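Vlm2 (Streptomyces tsusimaensis, PDB 6ECB) helps make the depsipeptide valinomycin as part of a nonribosomal peptide synthetase, this chain being its thioesterase domain, which probably releases the finished product. Local coordinates at residues Gly48-Gly53 with Gly69-Gly74; Val82-Glu87 with Leu213-His218; Val105-His110 with Ile129-Leu134; Gly113-Phe118 with Leu137-Arg142. All blocks are in the same frame, centred on the assembly; numbering follows the deposited sequence.

Contact 1. Residues Gly48-Gly53 with Gly69-Gly74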
loop_
_atom_site.group_PDB
_atom_site.type_symbol
_atom_site.label_atom_id
_atom_site.label_comp_id
_atom_site.label_asym_id
_atom_site.label_seq_id
_atom_site.Cartn_x
_atom_site.Cartn_y
_atom_site.Cartn_z
ATOM N N GLY A 48 8.090 3.320 -2.128
ATOM C CA GLY A 48 8.096 4.755 -1.891
ATOM C C GLY A 48 7.654 5.138 -0.490
ATOM O O GLY A 48 7.935 6.273 -0.041
ATOM N N GLY A 49 6.962 4.235 0.207
ATOM C CA GLY A 49 6.757 4.375 1.630
ATOM C C GLY A 49 5.625 5.273 2.062
ATOM O O GLY A 49 5.504 5.524 3.260
ATOM N N THR A 50 4.825 5.781 1.132
ATOM C CA THR A 50 3.756 6.712 1.456
ATOM C C THR A 50 2.437 5.977 1.647
ATOM O O THR A 50 2.213 4.920 1.051
ATOM C CB THR A 50 3.602 7.764 0.356
ATOM O OG1 THR A 50 2.632 8.736 0.738
ATOM C CG2 THR A 50 3.165 7.148 -0.958
ATOM N N VAL A 51 1.570 6.594 2.466
ATOM C CA VAL A 51 0.182 6.168 2.674
ATOM C C VAL A 51 -0.778 6.827 1.689
ATOM O O VAL A 51 -1.969 6.473 1.648
ATOM C CB VAL A 51 -0.286 6.519 4.109
ATOM C CG1 VAL A 51 0.687 6.040 5.152
ATOM C CG2 VAL A 51 -0.487 8.019 4.261
ATOM N N LEU A 52 -0.308 7.769 0.887
ATOM C CA LEU A 52 -1.253 8.619 0.176
ATOM C C LEU A 52 -2.097 7.856 -0.838
ATOM O O LEU A 52 -3.245 8.256 -1.078
ATOM C CB LEU A 52 -0.500 9.766 -0.460
ATOM C CG LEU A 52 0.231 9.602 -1.762
ATOM C CD1 LEU A 52 -0.719 9.780 -2.944
ATOM C CD2 LEU A 52 1.308 10.697 -1.759
ATOM N N GLY A 53 -1.604 6.737 -1.371
ATOM C CA GLY A 53 -2.359 5.918 -2.305
ATOM C C GLY A 53 -3.576 5.234 -1.711
ATOM O O GLY A 53 -4.407 4.730 -2.473
ATOM N N GLY A 69 -2.500 4.230 8.081
ATOM C CA GLY A 69 -1.414 3.737 7.256
ATOM C C GLY A 69 -0.092 3.993 7.953
ATOM O O GLY A 69 0.048 4.923 8.747
ATOM N N VAL A 70 0.882 3.148 7.650
ATOM C CA VAL A 70 2.236 3.353 8.140
ATOM C C VAL A 70 3.028 4.073 7.066
ATOM O O VAL A 70 3.126 3.603 5.933
ATOM C CB VAL A 70 2.911 2.034 8.511
ATOM C CG1 VAL A 70 4.314 2.318 9.002
ATOM C CG2 VAL A 70 2.112 1.329 9.578
ATOM N N GLU A 71 3.600 5.194 7.443
ATOM C CA GLU A 71 4.481 5.971 6.595
ATOM C C GLU A 71 5.926 5.574 6.894
ATOM O O GLU A 71 6.323 5.492 8.059
ATOM C CB GLU A 71 4.254 7.444 6.888
ATOM C CG GLU A 71 4.972 8.352 6.022
ATOM C CD GLU A 71 4.091 8.995 4.971
ATOM O OE1 GLU A 71 3.118 8.391 4.443
ATOM O OE2 GLU A 71 4.432 10.121 4.668
ATOM N N ALA A 72 6.702 5.351 5.849
ATOM C CA ALA A 72 8.095 4.957 6.039
ATOM C C ALA A 72 8.867 6.043 6.785
ATOM O O ALA A 72 8.569 7.234 6.668
ATOM C CB ALA A 72 8.761 4.696 4.690
ATOM N N PRO A 73 9.934 5.670 7.511
ATOM C CA PRO A 73 10.809 6.695 8.072
ATOM C C PRO A 73 11.465 7.499 6.964
ATOM O O PRO A 73 11.690 6.995 5.863
ATOM C CB PRO A 73 11.842 5.888 8.867
ATOM C CG PRO A 73 11.815 4.558 8.323
ATOM C CD PRO A 73 10.427 4.313 7.778
ATOM N N GLY A 74 11.748 8.765 7.270
ATOM C CA GLY A 74 12.613 9.612 6.477
ATOM C C GLY A 74 11.921 10.422 5.411
ATOM O O GLY A 74 12.597 11.108 4.644
#

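Contact 2. Residues Val82-Glu87 with Leu213-His218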
loop_
_atom_site.group_PDB
_atom_site.type_symbol
_atom_site.label_atom_id
_atom_site.label_comp_id
_atom_site.label_asym_id
_atom_site.label_seq_id
_atom_site.Cartn_x
_atom_site.Cartn_y
_atom_site.Cartn_z
ATOM N N VAL A 82 15.885 7.584 4.796
ATOM C CA VAL A 82 16.206 6.214 5.174
ATOM C C VAL A 82 15.836 5.309 4.013
ATOM O O VAL A 82 14.718 5.403 3.494
ATOM C CB VAL A 82 15.447 5.780 6.444
ATOM C CG1 VAL A 82 15.801 4.356 6.804
ATOM C CG2 VAL A 82 15.761 6.723 7.586
ATOM N N TYR A 83 16.751 4.415 3.643
ATOM C CA TYR A 83 16.551 3.437 2.573
ATOM C C TYR A 83 16.660 2.056 3.209
ATOM O O TYR A 83 17.729 1.431 3.223
ATOM C CB TYR A 83 17.569 3.636 1.451
ATOM C CG TYR A 83 17.537 5.033 0.903
ATOM C CD1 TYR A 83 16.452 5.465 0.158
ATOM C CD2 TYR A 83 18.545 5.937 1.166
ATOM C CE1 TYR A 83 16.390 6.746 -0.342
ATOM C CE2 TYR A 83 18.499 7.225 0.656
ATOM C CZ TYR A 83 17.399 7.629 -0.091
ATOM O OH TYR A 83 17.328 8.916 -0.605
ATOM N N PRO A 84 15.578 1.559 3.776
ATOM C CA PRO A 84 15.650 0.288 4.494
ATOM C C PRO A 84 15.701 -0.894 3.550
ATOM O O PRO A 84 15.145 -0.867 2.446
ATOM C CB PRO A 84 14.348 0.258 5.309
ATOM C CG PRO A 84 13.458 1.213 4.669
ATOM C CD PRO A 84 14.243 2.171 3.827
ATOM N N SER A 85 16.335 -1.953 4.023
ATOM C CA SER A 85 16.143 -3.257 3.399
ATOM C C SER A 85 14.680 -3.672 3.581
ATOM O O SER A 85 13.942 -3.110 4.394
ATOM C CB SER A 85 17.067 -4.297 4.022
ATOM O OG SER A 85 16.626 -4.572 5.345
ATOM N N PHE A 86 14.249 -4.685 2.821
ATOM C CA PHE A 86 12.891 -5.194 3.006
ATOM C C PHE A 86 12.660 -5.619 4.451
ATOM O O PHE A 86 11.644 -5.259 5.058
ATOM C CB PHE A 86 12.624 -6.368 2.058
ATOM C CG PHE A 86 11.259 -6.975 2.222
ATOM C CD1 PHE A 86 11.120 -8.213 2.817
ATOM C CD2 PHE A 86 10.120 -6.327 1.782
ATOM C CE1 PHE A 86 9.883 -8.795 2.970
ATOM C CE2 PHE A 86 8.857 -6.920 1.929
ATOM C CZ PHE A 86 8.755 -8.162 2.541
ATOM N N GLU A 87 13.621 -6.364 5.027
ATOM C CA GLU A 87 13.478 -6.826 6.410
ATOM C C GLU A 87 13.417 -5.654 7.385
ATOM O O GLU A 87 12.586 -5.645 8.306
ATOM C CB GLU A 87 14.634 -7.775 6.775
ATOM N N LEU A 213 10.109 9.758 -4.249
ATOM C CA LEU A 213 10.607 9.208 -5.505
ATOM C C LEU A 213 11.927 8.470 -5.300
ATOM O O LEU A 213 12.167 7.425 -5.920
ATOM C CB LEU A 213 10.763 10.315 -6.536
ATOM C CG LEU A 213 9.456 10.954 -7.003
ATOM C CD1 LEU A 213 9.748 12.236 -7.758
ATOM C CD2 LEU A 213 8.704 9.960 -7.871
ATOM N N ARG A 214 12.780 8.974 -4.406
ATOM C CA ARG A 214 14.047 8.294 -4.149
ATOM C C ARG A 214 13.822 6.987 -3.398
ATOM O O ARG A 214 14.415 5.961 -3.742
ATOM C CB ARG A 214 14.999 9.204 -3.372
ATOM C CG ARG A 214 15.471 10.432 -4.143
ATOM C CD ARG A 214 16.438 11.303 -3.318
ATOM N NE ARG A 214 16.815 12.507 -4.067
ATOM C CZ ARG A 214 17.707 12.512 -5.054
ATOM N NH1 ARG A 214 18.335 11.388 -5.406
ATOM N NH2 ARG A 214 17.979 13.645 -5.688
ATOM N N LEU A 215 12.955 6.989 -2.383
ATOM C CA LEU A 215 12.679 5.740 -1.679
ATOM C C LEU A 215 11.976 4.743 -2.601
ATOM O O LEU A 215 12.215 3.538 -2.531
ATOM C CB LEU A 215 11.843 6.004 -0.425
ATOM C CG LEU A 215 11.487 4.775 0.420
ATOM C CD1 LEU A 215 12.739 3.990 0.831
ATOM C CD2 LEU A 215 10.711 5.231 1.644
ATOM N N GLN A 216 11.115 5.232 -3.488
ATOM C CA GLN A 216 10.445 4.338 -4.428
ATOM C C GLN A 216 11.443 3.608 -5.316
ATOM O O GLN A 216 11.360 2.386 -5.475
ATOM C CB GLN A 216 9.452 5.133 -5.287
ATOM C CG GLN A 216 8.697 4.252 -6.261
ATOM C CD GLN A 216 7.739 5.074 -7.116
ATOM O OE1 GLN A 216 8.090 6.143 -7.592
ATOM N NE2 GLN A 216 6.522 4.575 -7.292
ATOM N N MET A 217 12.389 4.338 -5.923
ATOM C CA MET A 217 13.393 3.694 -6.767
ATOM C C MET A 217 14.153 2.639 -5.981
ATOM O O MET A 217 14.422 1.544 -6.484
ATOM C CB MET A 217 14.374 4.730 -7.330
ATOM C CG MET A 217 15.228 4.188 -8.474
ATOM S SD MET A 217 14.249 3.809 -9.948
ATOM C CE MET A 217 13.075 5.152 -9.916
ATOM N N HIS A 218 14.492 2.948 -4.726
ATOM C CA HIS A 218 15.193 1.988 -3.877
ATOM C C HIS A 218 14.364 0.724 -3.657
ATOM O O HIS A 218 14.867 -0.394 -3.786
ATOM C CB HIS A 218 15.513 2.644 -2.534
ATOM C CG HIS A 218 16.001 1.697 -1.499
ATOM N ND1 HIS A 218 17.284 1.192 -1.513
ATOM C CD2 HIS A 218 15.396 1.172 -0.409
ATOM C CE1 HIS A 218 17.438 0.375 -0.484
ATOM N NE2 HIS A 218 16.309 0.347 0.203
#

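Contact 3. Residues Val105-His110 with Ile129-Leu134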
loop_
_atom_site.group_PDB
_atom_site.type_symbol
_atom_site.label_atom_id
_atom_site.label_comp_id
_atom_site.label_asym_id
_atom_site.label_seq_id
_atom_site.Cartn_x
_atom_site.Cartn_y
_atom_site.Cartn_z
ATOM N N VAL A 105 -8.452 -5.642 14.297
ATOM C CA VAL A 105 -7.676 -4.782 13.401
ATOM C C VAL A 105 -7.018 -5.644 12.337
ATOM O O VAL A 105 -6.229 -6.541 12.658
ATOM C CB VAL A 105 -6.597 -3.985 14.158
ATOM C CG1 VAL A 105 -5.849 -3.065 13.186
ATOM C CG2 VAL A 105 -7.233 -3.194 15.272
ATOM N N TYR A 106 -7.324 -5.361 11.077
ATOM C CA TYR A 106 -6.666 -5.995 9.953
ATOM C C TYR A 106 -5.345 -5.313 9.638
ATOM O O TYR A 106 -5.163 -4.114 9.883
ATOM C CB TYR A 106 -7.513 -5.889 8.698
ATOM C CG TYR A 106 -8.813 -6.627 8.707
ATOM C CD1 TYR A 106 -8.872 -7.945 8.294
ATOM C CD2 TYR A 106 -9.987 -5.996 9.101
ATOM C CE1 TYR A 106 -10.090 -8.639 8.260
ATOM C CE2 TYR A 106 -11.224 -6.671 9.071
ATOM C CZ TYR A 106 -11.247 -8.003 8.648
ATOM O OH TYR A 106 -12.427 -8.694 8.602
ATOM N N ILE A 107 -4.455 -6.072 9.007
ATOM C CA ILE A 107 -3.317 -5.518 8.296
ATOM C C ILE A 107 -3.621 -5.630 6.813
ATOM O O ILE A 107 -4.112 -6.667 6.363
ATOM C CB ILE A 107 -1.999 -6.249 8.625
ATOM C CG1 ILE A 107 -1.798 -6.473 10.133
ATOM C CG2 ILE A 107 -0.839 -5.474 8.046
ATOM C CD1 ILE A 107 -1.853 -5.256 11.023
ATOM N N GLY A 108 -3.323 -4.576 6.039
ATOM C CA GLY A 108 -3.590 -4.614 4.617
ATOM C C GLY A 108 -2.475 -3.988 3.805
ATOM O O GLY A 108 -1.631 -3.255 4.324
ATOM N N GLY A 109 -2.496 -4.284 2.509
ATOM C CA GLY A 109 -1.547 -3.634 1.616
ATOM C C GLY A 109 -1.770 -3.897 0.148
ATOM O O GLY A 109 -2.276 -4.955 -0.237
ATOM N N HIS A 110 -1.371 -2.928 -0.673
ATOM C CA HIS A 110 -1.418 -3.004 -2.122
ATOM C C HIS A 110 0.004 -3.079 -2.657
ATOM O O HIS A 110 0.901 -2.421 -2.135
ATOM C CB HIS A 110 -2.119 -1.755 -2.670
ATOM C CG HIS A 110 -2.246 -1.692 -4.161
ATOM N ND1 HIS A 110 -1.413 -0.909 -4.935
ATOM C CD2 HIS A 110 -3.137 -2.251 -5.015
ATOM C CE1 HIS A 110 -1.773 -1.001 -6.204
ATOM N NE2 HIS A 110 -2.825 -1.796 -6.281
ATOM N N ILE A 129 0.736 -10.684 19.234
ATOM C CA ILE A 129 -0.287 -9.733 18.795
ATOM C C ILE A 129 -0.970 -10.342 17.587
ATOM O O ILE A 129 -0.307 -10.616 16.579
ATOM C CB ILE A 129 0.328 -8.378 18.434
ATOM C CG1 ILE A 129 1.086 -7.821 19.646
ATOM C CG2 ILE A 129 -0.744 -7.405 17.906
ATOM C CD1 ILE A 129 1.945 -6.596 19.282
ATOM N N ARG A 130 -2.285 -10.515 17.657
ATOM C CA ARG A 130 -2.995 -11.227 16.598
ATOM C C ARG A 130 -3.965 -10.320 15.854
ATOM O O ARG A 130 -5.073 -10.040 16.357
ATOM C CB ARG A 130 -3.737 -12.425 17.183
ATOM C CG ARG A 130 -4.386 -13.314 16.121
ATOM C CD ARG A 130 -5.198 -14.431 16.757
ATOM N NE ARG A 130 -5.794 -15.296 15.735
ATOM C CZ ARG A 130 -5.175 -16.324 15.151
ATOM N NH1 ARG A 130 -3.938 -16.687 15.493
ATOM N NH2 ARG A 130 -5.821 -17.021 14.224
ATOM N N PRO A 131 -3.612 -9.856 14.660
ATOM C CA PRO A 131 -4.572 -9.089 13.856
ATOM C C PRO A 131 -5.769 -9.958 13.489
ATOM O O PRO A 131 -5.714 -11.195 13.503
ATOM C CB PRO A 131 -3.767 -8.699 12.609
ATOM C CG PRO A 131 -2.312 -8.844 13.017
ATOM C CD PRO A 131 -2.332 -10.037 13.963
ATOM N N LYS A 132 -6.853 -9.277 13.122
ATOM C CA LYS A 132 -8.069 -9.946 12.685
ATOM C C LYS A 132 -7.874 -10.718 11.388
ATOM O O LYS A 132 -8.512 -11.756 11.191
ATOM C CB LYS A 132 -9.166 -8.902 12.515
ATOM C CG LYS A 132 -10.537 -9.468 12.220
ATOM C CD LYS A 132 -11.563 -8.353 12.307
ATOM C CE LYS A 132 -12.903 -8.810 11.819
ATOM N NZ LYS A 132 -13.429 -9.804 12.726
ATOM N N GLY A 133 -7.011 -10.239 10.505
ATOM C CA GLY A 133 -6.833 -10.849 9.198
ATOM C C GLY A 133 -5.857 -10.028 8.392
ATOM O O GLY A 133 -5.421 -8.945 8.807
ATOM N N LEU A 134 -5.507 -10.573 7.237
ATOM C CA LEU A 134 -4.652 -9.905 6.267
ATOM C C LEU A 134 -5.461 -9.615 5.015
ATOM O O LEU A 134 -6.086 -10.519 4.456
ATOM C CB LEU A 134 -3.446 -10.769 5.922
ATOM C CG LEU A 134 -2.552 -10.303 4.777
ATOM C CD1 LEU A 134 -1.775 -9.065 5.206
ATOM C CD2 LEU A 134 -1.573 -11.407 4.415
#

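Contact 4. Residues Gly113-Phe118 with Leu137-Arg142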
loop_
_atom_site.group_PDB
_atom_site.type_symbol
_atom_site.label_atom_id
_atom_site.label_comp_id
_atom_site.label_asym_id
_atom_site.label_seq_id
_atom_site.Cartn_x
_atom_site.Cartn_y
_atom_site.Cartn_z
ATOM N N GLY A 113 3.209 -3.153 -0.693
ATOM C CA GLY A 113 2.579 -3.051 0.604
ATOM C C GLY A 113 1.915 -4.348 1.028
ATOM O O GLY A 113 1.832 -4.635 2.224
ATOM N N GLY A 114 1.456 -5.150 0.065
ATOM C CA GLY A 114 0.894 -6.460 0.416
ATOM C C GLY A 114 1.932 -7.417 0.969
ATOM O O GLY A 114 1.687 -8.125 1.956
ATOM N N HIS A 115 3.119 -7.454 0.350
ATOM C CA HIS A 115 4.167 -8.305 0.889
ATOM C C HIS A 115 4.627 -7.821 2.243
ATOM O O HIS A 115 4.884 -8.625 3.138
ATOM C CB HIS A 115 5.347 -8.360 -0.063
ATOM C CG HIS A 115 4.958 -8.844 -1.399
ATOM N ND1 HIS A 115 4.448 -8.007 -2.354
ATOM C CD2 HIS A 115 4.910 -10.093 -1.916
ATOM C CE1 HIS A 115 4.137 -8.713 -3.427
ATOM N NE2 HIS A 115 4.401 -9.982 -3.180
ATOM N N ILE A 116 4.784 -6.500 2.395
ATOM C CA ILE A 116 5.156 -5.970 3.691
ATOM C C ILE A 116 4.103 -6.340 4.728
ATOM O O ILE A 116 4.425 -6.752 5.846
ATOM C CB ILE A 116 5.357 -4.444 3.618
ATOM C CG1 ILE A 116 6.571 -4.132 2.746
ATOM C CG2 ILE A 116 5.580 -3.895 5.029
ATOM C CD1 ILE A 116 6.728 -2.644 2.446
ATOM N N ALA A 117 2.829 -6.200 4.365
ATOM C CA ALA A 117 1.736 -6.515 5.283
ATOM C C ALA A 117 1.759 -7.979 5.705
ATOM O O ALA A 117 1.524 -8.298 6.878
ATOM C CB ALA A 117 0.409 -6.171 4.616
ATOM N N PHE A 118 2.030 -8.886 4.763
ATOM C CA PHE A 118 2.126 -10.303 5.132
ATOM C C PHE A 118 3.207 -10.516 6.181
ATOM O O PHE A 118 2.982 -11.139 7.234
ATOM C CB PHE A 118 2.415 -11.160 3.884
ATOM C CG PHE A 118 2.560 -12.635 4.207
ATOM C CD1 PHE A 118 3.771 -13.159 4.633
ATOM C CD2 PHE A 118 1.455 -13.479 4.142
ATOM C CE1 PHE A 118 3.876 -14.513 4.971
ATOM C CE2 PHE A 118 1.559 -14.819 4.484
ATOM C CZ PHE A 118 2.752 -15.331 4.902
ATOM N N LEU A 137 -4.401 -6.441 -1.482
ATOM C CA LEU A 137 -5.019 -5.704 -2.579
ATOM C C LEU A 137 -4.217 -5.962 -3.856
ATOM O O LEU A 137 -3.177 -5.343 -4.105
ATOM C CB LEU A 137 -5.092 -4.220 -2.250
ATOM C CG LEU A 137 -5.943 -3.877 -1.027
ATOM C CD1 LEU A 137 -5.874 -2.364 -0.801
ATOM C CD2 LEU A 137 -7.385 -4.331 -1.170
ATOM N N ASP A 138 -4.692 -6.939 -4.619
ATOM C CA ASP A 138 -4.341 -7.151 -6.019
ATOM C C ASP A 138 -2.851 -7.372 -6.288
ATOM O O ASP A 138 -2.319 -6.890 -7.295
ATOM C CB ASP A 138 -4.863 -5.974 -6.868
ATOM C CG ASP A 138 -4.957 -6.328 -8.322
ATOM O OD1 ASP A 138 -5.392 -7.466 -8.618
ATOM O OD2 ASP A 138 -4.634 -5.470 -9.165
ATOM N N THR A 139 -2.165 -8.149 -5.434
ATOM C CA THR A 139 -0.844 -8.627 -5.785
ATOM C C THR A 139 -0.773 -10.110 -5.449
ATOM O O THR A 139 -1.234 -10.509 -4.377
ATOM C CB THR A 139 0.327 -7.899 -5.061
ATOM O OG1 THR A 139 1.570 -8.420 -5.545
ATOM C CG2 THR A 139 0.322 -8.106 -3.611
ATOM N N PRO A 140 -0.180 -10.917 -6.318
ATOM C CA PRO A 140 0.155 -12.292 -5.937
ATOM C C PRO A 140 1.315 -12.307 -4.970
ATOM O O PRO A 140 2.060 -11.320 -4.837
ATOM C CB PRO A 140 0.567 -12.948 -7.264
ATOM C CG PRO A 140 0.293 -11.979 -8.327
ATOM C CD PRO A 140 0.312 -10.620 -7.674
ATOM N N PRO A 141 1.586 -13.448 -4.363
ATOM C CA PRO A 141 2.756 -13.505 -3.485
ATOM C C PRO A 141 4.052 -13.361 -4.246
ATOM O O PRO A 141 5.021 -12.820 -3.690
ATOM C CB PRO A 141 2.625 -14.874 -2.784
ATOM C CG PRO A 141 1.574 -15.602 -3.443
ATOM C CD PRO A 141 0.721 -14.636 -4.244
ATOM N N ARG A 142 4.103 -13.794 -5.505
ATOM C CA ARG A 142 5.204 -13.447 -6.391
ATOM C C ARG A 142 5.036 -11.998 -6.828
ATOM O O ARG A 142 4.074 -11.670 -7.536
ATOM C CB ARG A 142 5.224 -14.337 -7.625
ATOM C CG ARG A 142 5.790 -15.661 -7.396
ATOM C CD ARG A 142 5.802 -16.510 -8.686
ATOM N NE ARG A 142 6.793 -16.104 -9.679
ATOM C CZ ARG A 142 8.052 -16.530 -9.708
ATOM N NH1 ARG A 142 8.507 -17.366 -8.778
ATOM N NH2 ARG A 142 8.871 -16.107 -10.655
#

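Contact 1. Residues Gly48-Gly53 with Gly69-Gly74
Glu-71 leans from the end of strand 67-71 across the loop 48-53, and its side chain is the one to follow. CB sets CG off anti to the backbone N (chi1 -174°), which sends the chain alongside the loop. CG then passes Gly-49 O at 4.0 Å, and CD stays about as near to that oxygen. A bend at chi2 carries OE1 to the backbone N of Val-51, which donates a hydrogen bond of 3.1 Å and meets the oxygen nearly along its C-O axis. Both methyls of Val-51 lie against Glu-71 OE1 as well as its amide N, CG1 coming to 3.5 Å from that oxygen. The other oxygen, OE2, is hydrogen-bonded to the hydroxyl of Tyr-208, which also binds Thr-50 OG1. Thr-50 OG1 in turn accepts from Leu-52 N at 3.1 Å, an ST turn.

Beside the carboxylate, the backbones are tied directly. Ala-72 N gives Gly-49 O an almost straight bond of 2.9 Å (174°), lying in the carbonyl plane. Both glycines at the interface leave no room for a side chain: a CB on Gly-49 would run into Ala-72 CB, and one on Gly-69 would hit Val-51 CG1.

The loop following strand 40-44 is thereby fixed to the neighbouring parallel strand of the alpha/beta-hydrolase sheet. With a backbone N-H directed at it, OE1 acts as an acceptor; burial may raise the pKa of this acid, while the bonds to its two oxygens compensate for lost solvent.

Contact 2. Residues Val82-Glu87 with Leu213-His218
His-218 reaches from helix 206-220 to the carbonyl of Pro-84, and this is the polar link of the contact. NE2 donates to Pro-84 O over 2.8 Å; the oxygen lies in the plane of the imidazole, yet the donor stands 57° out of the carbonyl plane. Tyr-222 OH binds the same carbonyl.

The aromatic contribution is a CH-pi contact. Tyr-83 CB sits 3.6 Å from the centroid of the His-218 ring, squarely over one face, so that the imidazole is held both at its edge and on its face. A first torsion of 169° in His-218, with CG anti to the backbone N, points this ring at the 82-87 segment.

In the apolar packing, Leu-215 CD1 touches Pro-84 CD at 3.8 Å and Tyr-83 CD1 at 4.1 Å. Val-82 O is a further van der Waals neighbour of that methyl. The Tyr-83 ring turns its edge to the helix backbone at Arg-214 and Leu-215, and its OH rests 3.6 Å from Arg-214 CB; the charged end of Arg-214 turns instead to a salt bridge with Asp-210.

Ser-85 N-caps helix 86-97, so the contact joins a core helix's start to helix 206-220, one of the helices inserted between strands 134-137 and 237-241, as in the lid of alpha/beta-hydrolase thioesterases.

Contact 3. Residues Val105-His110 with Ile129-Leu134
Ile-107 and Leu-134 pair as parallel neighbours in the central sheet, and around them the contact is tight. Ile-107 N donates to Gly-133 O over 3.0 Å, close to the line of the carbonyl bond. Leu-134 CA comes within 3.3 Å of Ile-107 O as a CA-H...O contact, and Leu-134 CD1 tucks against that same carbonyl. On the face that Ile-107 shares with Leu-134, Ile-107 CG1 packs on Pro-131 CG at 3.8 Å; with CG1 beside the backbone N (chi1 -47°), this branch is swung to the proline. Ala-117 of helix 112-126 covers both branched side chains. A second backbone bond, short at 2.8 Å, runs from Lys-132 N to Val-105 O, its donor 53° out of the carbonyl plane.

Toward solvent lies the exposed side chain of Lys-132, draped on the buried Tyr-106 ring. Its CG stands over one face, offset toward the rim, in a CH-pi contact of 4.2 Å to the Tyr-106 centroid, and CE of Lys-132 comes to 3.3 Å from Tyr-106 OH. That hydroxyl is hydrogen-bonded to Cys-293 O, while the ring edge borders Gly-133, where a CB would crowd Tyr-106 CE1. Were Tyr-106 shortened to an alanine, the Lys-132 methylenes would probably lose the surface they lie on and Cys-293 O its hydroxyl partner.

The contact closes a beta-alpha-beta crossover from strand 105-110 through helix 112-126. Its chemistry divides accordingly: backbone bonds and aliphatic packing secure the inner part, whereas at the rim an exposed lysine shields an aromatic face with hydrocarbon.

Contact 4. Residues Gly113-Phe118 with Leu137-Arg142
This is a buried helix-to-loop contact in the alpha/beta-hydrolase fold, where helix 112-126, leaving the probable nucleophile elbow at Gly-109, Ser-111 and Gly-113, meets the loop after strand 134-137. That loop begins with Asp-138, whose OD2 is hydrogen-bonded to His-273 ND1, consistent with a Ser-His-Asp triad completed by Ser-111.

His-115 carries the contact. With CG beside the backbone N (chi1 -58°), its ring reaches toward the loop, Pro-141 O lying at the edge near the ring plane and Pro-140 O oblique to it. His-115 NE2 makes two weak hydrogen bonds, 3.2 Å to Pro-140 O and 2.9 Å to Pro-141 O, both well short of straight. ND1 lies toward Ser-111 O in a further weak bond; for both nitrogens to donate, the ring would probably have to be charged. A leucine in place of His-115 would probably leave the Pro-140 and Pro-141 carbonyls without this shared donor and let the loop shift against the helix.

Gly-114 lets the helix come close: a CB there would lie only 3.0 Å from Thr-139 CG2. Thr-139 points its side chain at the helix, and with its hydroxyl anti to the backbone N (chi1 -177°), OG1 stops 3.3 Å from His-115 CE1.

How the contacts relate
Contacts 3 and 4 flank Ser-111, the likely nucleophile, in the chain: the strand of contact 3 ends at His-110, the helical segment of contact 4 begins at Gly-113, and contact 4 also holds Asp-138, the likely triad acid. Their segments alternate, their centres are 12 Å apart, and Gly-109 O meets Leu-137 N at 2.9 Å, probably a hydrogen bond. Contacts 1 and 2 form the other pair, with centres 11 Å apart and joined through Leu-215, whose CD2 lies 3.7 Å from Ala-72 CB; here helix 206-220 rests on the loops that follow strands 40-44 and 67-71. Phe-86 bridges the pairs, its CE2 packing 3.7 Å from Ile-116 CG1.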